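Long-range contact in recombination protein uvsY (Enterobacteria phage T4, PDB 4ZWS), which promotes assembly of UvsX recombinase filaments on single-stranded DNA, helps UvsX displace gp32, and so supports viral DNA synthesis: residues 29-41 with 109-121. Sequence-based numbering, arbitrary orientation.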
ATOM      1  N   VAL A  29     -24.476  18.190  -2.617  1.00 55.89           N
ATOM      2  CA  VAL A  29     -23.297  19.035  -2.465  1.00 61.32           C
ATOM      3  C   VAL A  29     -23.277  19.701  -1.102  1.00 56.87           C
ATOM      4  O   VAL A  29     -22.239  19.802  -0.458  1.00 58.59           O
ATOM      5  CB  VAL A  29     -23.254  20.115  -3.569  1.00 57.84           C
ATOM      6  CG1 VAL A  29     -21.897  20.802  -3.632  1.00 58.53           C
ATOM      7  CG2 VAL A  29     -23.647  19.495  -4.905  1.00 58.59           C
ATOM      8  N   MET A  30     -24.450  20.108  -0.654  1.00 62.86           N
ATOM      9  CA  MET A  30     -24.589  20.739   0.641  1.00 56.52           C
ATOM     10  C   MET A  30     -24.298  19.720   1.732  1.00 59.50           C
ATOM     11  O   MET A  30     -23.629  20.036   2.721  1.00 60.78           O
ATOM     12  CB  MET A  30     -25.987  21.337   0.788  1.00 57.11           C
ATOM     13  CG  MET A  30     -26.044  22.805   0.399  1.00 76.94           C
ATOM     14  SD  MET A  30     -27.691  23.539   0.508  1.00121.18           S
ATOM     15  CE  MET A  30     -28.495  22.765  -0.886  1.00 60.51           C
ATOM     16  N   LEU A  31     -24.785  18.492   1.541  1.00 58.31           N
ATOM     17  CA  LEU A  31     -24.526  17.432   2.509  1.00 55.68           C
ATOM     18  C   LEU A  31     -23.045  17.149   2.670  1.00 56.49           C
ATOM     19  O   LEU A  31     -22.557  16.997   3.789  1.00 56.08           O
ATOM     20  CB  LEU A  31     -25.231  16.140   2.108  1.00 53.48           C
ATOM     21  CG  LEU A  31     -26.745  16.101   2.231  1.00 55.85           C
ATOM     22  CD1 LEU A  31     -27.255  14.777   1.696  1.00 56.53           C
ATOM     23  CD2 LEU A  31     -27.119  16.256   3.681  1.00 54.46           C
ATOM     24  N   TYR A  32     -22.327  17.116   1.555  1.00 55.57           N
ATOM     25  CA  TYR A  32     -20.908  16.851   1.609  1.00 51.39           C
ATOM     26  C   TYR A  32     -20.231  17.946   2.412  1.00 61.14           C
ATOM     27  O   TYR A  32     -19.475  17.685   3.355  1.00 50.81           O
ATOM     28  CB  TYR A  32     -20.329  16.797   0.206  1.00 52.24           C
ATOM     29  CG  TYR A  32     -18.940  16.210   0.133  1.00 56.82           C
ATOM     30  CD1 TYR A  32     -17.831  17.043   0.142  1.00 52.59           C
ATOM     31  CD2 TYR A  32     -18.731  14.833   0.106  1.00 51.33           C
ATOM     32  CE1 TYR A  32     -16.562  16.542   0.095  1.00 61.79           C
ATOM     33  CE2 TYR A  32     -17.447  14.314   0.046  1.00 51.30           C
ATOM     34  CZ  TYR A  32     -16.367  15.182   0.044  1.00 55.62           C
ATOM     35  OH  TYR A  32     -15.074  14.718  -0.007  1.00 52.12           O
ATOM     36  N   SER A  33     -20.583  19.180   2.077  1.00 58.68           N
ATOM     37  CA  SER A  33     -20.095  20.346   2.790  1.00 53.68           C
ATOM     38  C   SER A  33     -20.383  20.233   4.305  1.00 55.97           C
ATOM     39  O   SER A  33     -19.507  20.506   5.127  1.00 52.94           O
ATOM     40  CB  SER A  33     -20.699  21.598   2.178  1.00 55.47           C
ATOM     41  OG  SER A  33     -20.443  22.710   2.987  1.00 72.53           O
ATOM     42  N   LYS A  34     -21.605  19.828   4.662  1.00 55.26           N
ATOM     43  CA  LYS A  34     -22.013  19.706   6.062  1.00 52.48           C
ATOM     44  C   LYS A  34     -21.109  18.734   6.815  1.00 51.05           C
ATOM     45  O   LYS A  34     -20.628  19.032   7.906  1.00 51.94           O
ATOM     46  CB  LYS A  34     -23.450  19.214   6.182  1.00 52.65           C
ATOM     47  CG  LYS A  34     -24.044  19.438   7.564  1.00 53.26           C
ATOM     48  CD  LYS A  34     -24.702  18.194   8.104  1.00 52.64           C
ATOM     49  CE  LYS A  34     -25.900  17.767   7.321  1.00 57.24           C
ATOM     50  NZ  LYS A  34     -26.384  16.468   7.843  1.00 57.71           N
ATOM     51  N   TRP A  35     -20.897  17.562   6.226  1.00 50.02           N
ATOM     52  CA  TRP A  35     -20.086  16.525   6.856  1.00 51.32           C
ATOM     53  C   TRP A  35     -18.601  16.864   6.784  1.00 51.73           C
ATOM     54  O   TRP A  35     -17.828  16.457   7.642  1.00 49.23           O
ATOM     55  CB  TRP A  35     -20.368  15.159   6.230  1.00 48.19           C
ATOM     56  CG  TRP A  35     -21.673  14.579   6.693  1.00 50.78           C
ATOM     57  CD1 TRP A  35     -22.883  14.699   6.085  1.00 49.25           C
ATOM     58  CD2 TRP A  35     -21.892  13.784   7.866  1.00 48.01           C
ATOM     59  NE1 TRP A  35     -23.843  14.032   6.801  1.00 49.56           N
ATOM     60  CE2 TRP A  35     -23.259  13.461   7.900  1.00 51.57           C
ATOM     61  CE3 TRP A  35     -21.064  13.314   8.885  1.00 49.28           C
ATOM     62  CZ2 TRP A  35     -23.817  12.691   8.917  1.00 49.11           C
ATOM     63  CZ3 TRP A  35     -21.623  12.547   9.897  1.00 47.83           C
ATOM     64  CH2 TRP A  35     -22.986  12.246   9.903  1.00 50.11           C
ATOM     65  N   LEU A  36     -18.207  17.633   5.780  1.00 53.49           N
ATOM     66  CA  LEU A  36     -16.837  18.098   5.724  1.00 50.00           C
ATOM     67  C   LEU A  36     -16.555  18.979   6.931  1.00 52.00           C
ATOM     68  O   LEU A  36     -15.492  18.868   7.543  1.00 55.11           O
ATOM     69  CB  LEU A  36     -16.582  18.845   4.420  1.00 51.39           C
ATOM     70  CG  LEU A  36     -15.132  19.188   4.102  1.00 56.80           C
ATOM     71  CD1 LEU A  36     -14.245  17.957   4.186  1.00 52.56           C
ATOM     72  CD2 LEU A  36     -15.085  19.762   2.709  1.00 53.86           C
ATOM     73  N   ASN A  37     -17.536  19.792   7.315  1.00 51.36           N
ATOM     74  CA  ASN A  37     -17.434  20.631   8.515  1.00 54.89           C
ATOM     75  C   ASN A  37     -17.402  19.860   9.823  1.00 51.15           C
ATOM     76  O   ASN A  37     -16.646  20.219  10.720  1.00 54.73           O
ATOM     77  CB  ASN A  37     -18.566  21.645   8.543  1.00 59.42           C
ATOM     78  CG  ASN A  37     -18.389  22.697   7.495  1.00 64.66           C
ATOM     79  OD1 ASN A  37     -17.287  22.856   6.968  1.00 63.14           O
ATOM     80  ND2 ASN A  37     -19.472  23.390   7.140  1.00 73.84           N
ATOM     81  N   LYS A  38     -18.227  18.824   9.940  1.00 50.06           N
ATOM     82  CA  LYS A  38     -18.180  17.968  11.119  1.00 49.16           C
ATOM     83  C   LYS A  38     -16.756  17.452  11.287  1.00 48.24           C
ATOM     84  O   LYS A  38     -16.154  17.612  12.342  1.00 48.33           O
ATOM     85  CB  LYS A  38     -19.152  16.796  10.996  1.00 48.39           C
ATOM     86  CG  LYS A  38     -20.598  17.149  11.226  1.00 49.47           C
ATOM     87  CD  LYS A  38     -21.487  15.940  10.982  1.00 50.16           C
ATOM     88  CE  LYS A  38     -22.856  16.087  11.630  1.00 56.69           C
ATOM     89  NZ  LYS A  38     -23.596  17.302  11.191  1.00 61.19           N
ATOM     90  N   HIS A  39     -16.224  16.884  10.209  1.00 48.52           N
ATOM     91  CA  HIS A  39     -14.889  16.289  10.150  1.00 51.52           C
ATOM     92  C   HIS A  39     -13.833  17.307  10.576  1.00 47.90           C
ATOM     93  O   HIS A  39     -12.954  17.028  11.383  1.00 56.31           O
ATOM     94  CB  HIS A  39     -14.651  15.777   8.726  1.00 46.85           C
ATOM     95  CG  HIS A  39     -13.370  15.028   8.528  1.00 51.23           C
ATOM     96  ND1 HIS A  39     -12.177  15.650   8.229  1.00 56.97           N
ATOM     97  CD2 HIS A  39     -13.105  13.699   8.539  1.00 56.42           C
ATOM     98  CE1 HIS A  39     -11.232  14.741   8.084  1.00 46.96           C
ATOM     99  NE2 HIS A  39     -11.767  13.548   8.267  1.00 52.41           N
ATOM    100  N   SER A  40     -13.971  18.513  10.060  1.00 57.36           N
ATOM    101  CA  SER A  40     -13.050  19.596  10.335  1.00 50.88           C
ATOM    102  C   SER A  40     -13.096  19.952  11.827  1.00 51.22           C
ATOM    103  O   SER A  40     -12.059  20.187  12.454  1.00 55.63           O
ATOM    104  CB  SER A  40     -13.401  20.790   9.464  1.00 52.69           C
ATOM    105  OG  SER A  40     -12.398  21.764   9.527  1.00 66.63           O
ATOM    106  N   SER A  41     -14.307  20.032  12.378  1.00 51.25           N
ATOM    107  CA  SER A  41     -14.491  20.334  13.797  1.00 51.89           C
ATOM    108  C   SER A  41     -13.905  19.274  14.710  1.00 51.77           C
ATOM    109  O   SER A  41     -13.293  19.586  15.726  1.00 53.51           O
ATOM    110  CB  SER A  41     -15.975  20.459  14.134  1.00 52.36           C
ATOM    111  OG  SER A  41     -16.484  21.685  13.672  1.00 82.36           O
ATOM    112  N   PHE A 109     -15.864   7.900  11.185  1.00 45.99           N
ATOM    113  CA  PHE A 109     -17.234   7.783  10.720  1.00 46.88           C
ATOM    114  C   PHE A 109     -17.533   8.863   9.686  1.00 49.11           C
ATOM    115  O   PHE A 109     -18.166   8.587   8.671  1.00 57.36           O
ATOM    116  CB  PHE A 109     -18.234   7.875  11.867  1.00 46.03           C
ATOM    117  CG  PHE A 109     -19.652   7.701  11.416  1.00 46.41           C
ATOM    118  CD1 PHE A 109     -20.439   8.808  11.119  1.00 47.04           C
ATOM    119  CD2 PHE A 109     -20.187   6.429  11.236  1.00 46.43           C
ATOM    120  CE1 PHE A 109     -21.749   8.651  10.670  1.00 47.59           C
ATOM    121  CE2 PHE A 109     -21.494   6.266  10.792  1.00 47.09           C
ATOM    122  CZ  PHE A 109     -22.275   7.384  10.512  1.00 47.61           C
ATOM    123  N   CYS A 110     -17.075  10.080   9.942  1.00 47.16           N
ATOM    124  CA  CYS A 110     -17.298  11.180   9.016  1.00 48.90           C
ATOM    125  C   CYS A 110     -16.556  10.980   7.694  1.00 57.34           C
ATOM    126  O   CYS A 110     -17.054  11.404   6.644  1.00 56.14           O
ATOM    127  CB  CYS A 110     -16.861  12.506   9.641  1.00 52.68           C
ATOM    128  SG  CYS A 110     -17.909  13.050  10.986  1.00 59.70           S
ATOM    129  N   SER A 111     -15.379  10.344   7.733  1.00 57.21           N
ATOM    130  CA  SER A 111     -14.704   9.983   6.485  1.00 51.19           C
ATOM    131  C   SER A 111     -15.607   9.087   5.686  1.00 48.46           C
ATOM    132  O   SER A 111     -15.837   9.333   4.501  1.00 54.64           O
ATOM    133  CB  SER A 111     -13.370   9.295   6.706  1.00 48.70           C
ATOM    134  OG  SER A 111     -12.379  10.246   7.021  1.00 77.61           O
ATOM    135  N   GLY A 112     -16.147   8.081   6.362  1.00 47.79           N
ATOM    136  CA  GLY A 112     -17.057   7.150   5.736  1.00 47.94           C
ATOM    137  C   GLY A 112     -18.285   7.847   5.202  1.00 50.33           C
ATOM    138  O   GLY A 112     -18.771   7.530   4.112  1.00 56.28           O
ATOM    139  N   ALA A 113     -18.777   8.815   5.963  1.00 49.26           N
ATOM    140  CA  ALA A 113     -19.945   9.570   5.557  1.00 52.50           C
ATOM    141  C   ALA A 113     -19.646  10.307   4.257  1.00 58.04           C
ATOM    142  O   ALA A 113     -20.455  10.320   3.330  1.00 50.72           O
ATOM    143  CB  ALA A 113     -20.361  10.538   6.646  1.00 48.59           C
ATOM    144  N   LEU A 114     -18.476  10.926   4.199  1.00 49.52           N
ATOM    145  CA  LEU A 114     -18.078  11.635   2.999  1.00 50.47           C
ATOM    146  C   LEU A 114     -18.002  10.689   1.807  1.00 53.18           C
ATOM    147  O   LEU A 114     -18.395  11.054   0.701  1.00 67.45           O
ATOM    148  CB  LEU A 114     -16.760  12.354   3.232  1.00 55.71           C
ATOM    149  CG  LEU A 114     -16.943  13.554   4.174  1.00 51.23           C
ATOM    150  CD1 LEU A 114     -15.619  14.097   4.619  1.00 51.83           C
ATOM    151  CD2 LEU A 114     -17.773  14.656   3.537  1.00 52.23           C
ATOM    152  N   ASP A 115     -17.503   9.477   2.028  1.00 53.17           N
ATOM    153  CA  ASP A 115     -17.461   8.470   0.969  1.00 57.68           C
ATOM    154  C   ASP A 115     -18.860   8.142   0.484  1.00 60.26           C
ATOM    155  O   ASP A 115     -19.125   8.080  -0.721  1.00 52.38           O
ATOM    156  CB  ASP A 115     -16.787   7.184   1.458  1.00 59.63           C
ATOM    157  CG  ASP A 115     -15.284   7.297   1.524  1.00 70.62           C
ATOM    158  OD1 ASP A 115     -14.721   8.094   0.739  1.00 75.03           O
ATOM    159  OD2 ASP A 115     -14.675   6.590   2.368  1.00 65.59           O
ATOM    160  N   ALA A 116     -19.755   7.944   1.445  1.00 57.48           N
ATOM    161  CA  ALA A 116     -21.131   7.582   1.155  1.00 53.56           C
ATOM    162  C   ALA A 116     -21.838   8.664   0.341  1.00 54.12           C
ATOM    163  O   ALA A 116     -22.530   8.378  -0.630  1.00 61.13           O
ATOM    164  CB  ALA A 116     -21.875   7.317   2.453  1.00 50.55           C
ATOM    165  N   ILE A 117     -21.624   9.911   0.735  1.00 51.54           N
ATOM    166  CA  ILE A 117     -22.281  11.041   0.111  1.00 53.50           C
ATOM    167  C   ILE A 117     -21.765  11.285  -1.291  1.00 59.77           C
ATOM    168  O   ILE A 117     -22.533  11.628  -2.198  1.00 66.75           O
ATOM    169  CB  ILE A 117     -22.104  12.291   0.962  1.00 52.12           C
ATOM    170  CG1 ILE A 117     -22.839  12.103   2.280  1.00 51.58           C
ATOM    171  CG2 ILE A 117     -22.615  13.518   0.238  1.00 53.19           C
ATOM    172  CD1 ILE A 117     -22.801  13.312   3.121  1.00 64.14           C
ATOM    173  N   LYS A 118     -20.462  11.097  -1.460  1.00 55.81           N
ATOM    174  CA  LYS A 118     -19.832  11.205  -2.764  1.00 58.77           C
ATOM    175  C   LYS A 118     -20.473  10.183  -3.685  1.00 58.41           C
ATOM    176  O   LYS A 118     -20.873  10.494  -4.809  1.00 59.44           O
ATOM    177  CB  LYS A 118     -18.329  10.980  -2.633  1.00 57.00           C
ATOM    178  CG  LYS A 118     -17.472  11.383  -3.810  1.00 63.53           C
ATOM    179  CD  LYS A 118     -16.025  11.050  -3.479  1.00 84.43           C
ATOM    180  CE  LYS A 118     -15.047  11.614  -4.489  1.00103.83           C
ATOM    181  NZ  LYS A 118     -13.636  11.344  -4.076  1.00113.42           N
ATOM    182  N   SER A 119     -20.614   8.975  -3.159  1.00 59.72           N
ATOM    183  CA  SER A 119     -21.252   7.873  -3.859  1.00 59.44           C
ATOM    184  C   SER A 119     -22.723   8.177  -4.159  1.00 56.51           C
ATOM    185  O   SER A 119     -23.240   7.854  -5.228  1.00 57.82           O
ATOM    186  CB  SER A 119     -21.120   6.602  -3.021  1.00 56.93           C
ATOM    187  OG  SER A 119     -21.903   5.553  -3.552  1.00 83.62           O
ATOM    188  N   ARG A 120     -23.380   8.833  -3.215  1.00 55.06           N
ATOM    189  CA  ARG A 120     -24.777   9.204  -3.362  1.00 58.80           C
ATOM    190  C   ARG A 120     -24.992  10.113  -4.579  1.00 65.05           C
ATOM    191  O   ARG A 120     -25.974   9.963  -5.305  1.00 70.03           O
ATOM    192  CB  ARG A 120     -25.266   9.896  -2.087  1.00 54.78           C
ATOM    193  CG  ARG A 120     -26.742  10.269  -2.083  1.00 55.58           C
ATOM    194  CD  ARG A 120     -27.121  10.885  -0.756  1.00 55.00           C
ATOM    195  NE  ARG A 120     -28.532  11.225  -0.697  1.00 58.33           N
ATOM    196  CZ  ARG A 120     -29.027  12.392  -1.090  1.00 61.01           C
ATOM    197  NH1 ARG A 120     -28.221  13.328  -1.576  1.00 63.81           N
ATOM    198  NH2 ARG A 120     -30.329  12.620  -1.007  1.00 57.97           N
ATOM    199  N   GLY A 121     -24.068  11.042  -4.806  1.00 59.39           N
ATOM    200  CA  GLY A 121     -24.150  11.906  -5.964  1.00 57.61           C
ATOM    201  C   GLY A 121     -24.163  11.114  -7.260  1.00 58.86           C
ATOM    202  O   GLY A 121     -24.931  11.410  -8.174  1.00 73.66           O
TER
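Trp-35 of helix 21-64 fits as a knob into the hole formed by Cys-110, Ala-113, Leu-114 and Ile-117 of helix 91-135. With CG beside the backbone N (chi1 -76°), the indole is laid against the other helix with one face to Ala-113 CB, 3.9 Å from the centroid of the six-membered ring. Lys-38 CD of the same helix as Trp-35 covers the opposite face. At the indole's edge, Cys-110 SG lies in plane, 3.8 Å from Trp-35 CE3, as a sulfur-aromatic contact, while Trp-35 CH2 meets the edge of the Phe-109 ring. One turn before Trp-35 on its helix, Tyr-32 is crossed at about a right angle by Leu-114, whose CD2 sits over the phenol face, 3.6 Å from the ring centroid, a CH-pi contact. Leu-31 CD1 rests over a face of the Arg-120 guanidinium. The two segments run antiparallel, their axes 9.2 Å apart. Apolar and aromatic contacts thus join the two long helices, and Arg-120 NH1 adds a hydrogen bond between them, to Asn-28 OD1. Trp-35 NE1 hydrogen-bonds to Asp-13 OD2, linking the pair to helix 3-14, and Tyr-32 OH is hydrogen-bonded to Phe-133 O of another subunit of the heptamer.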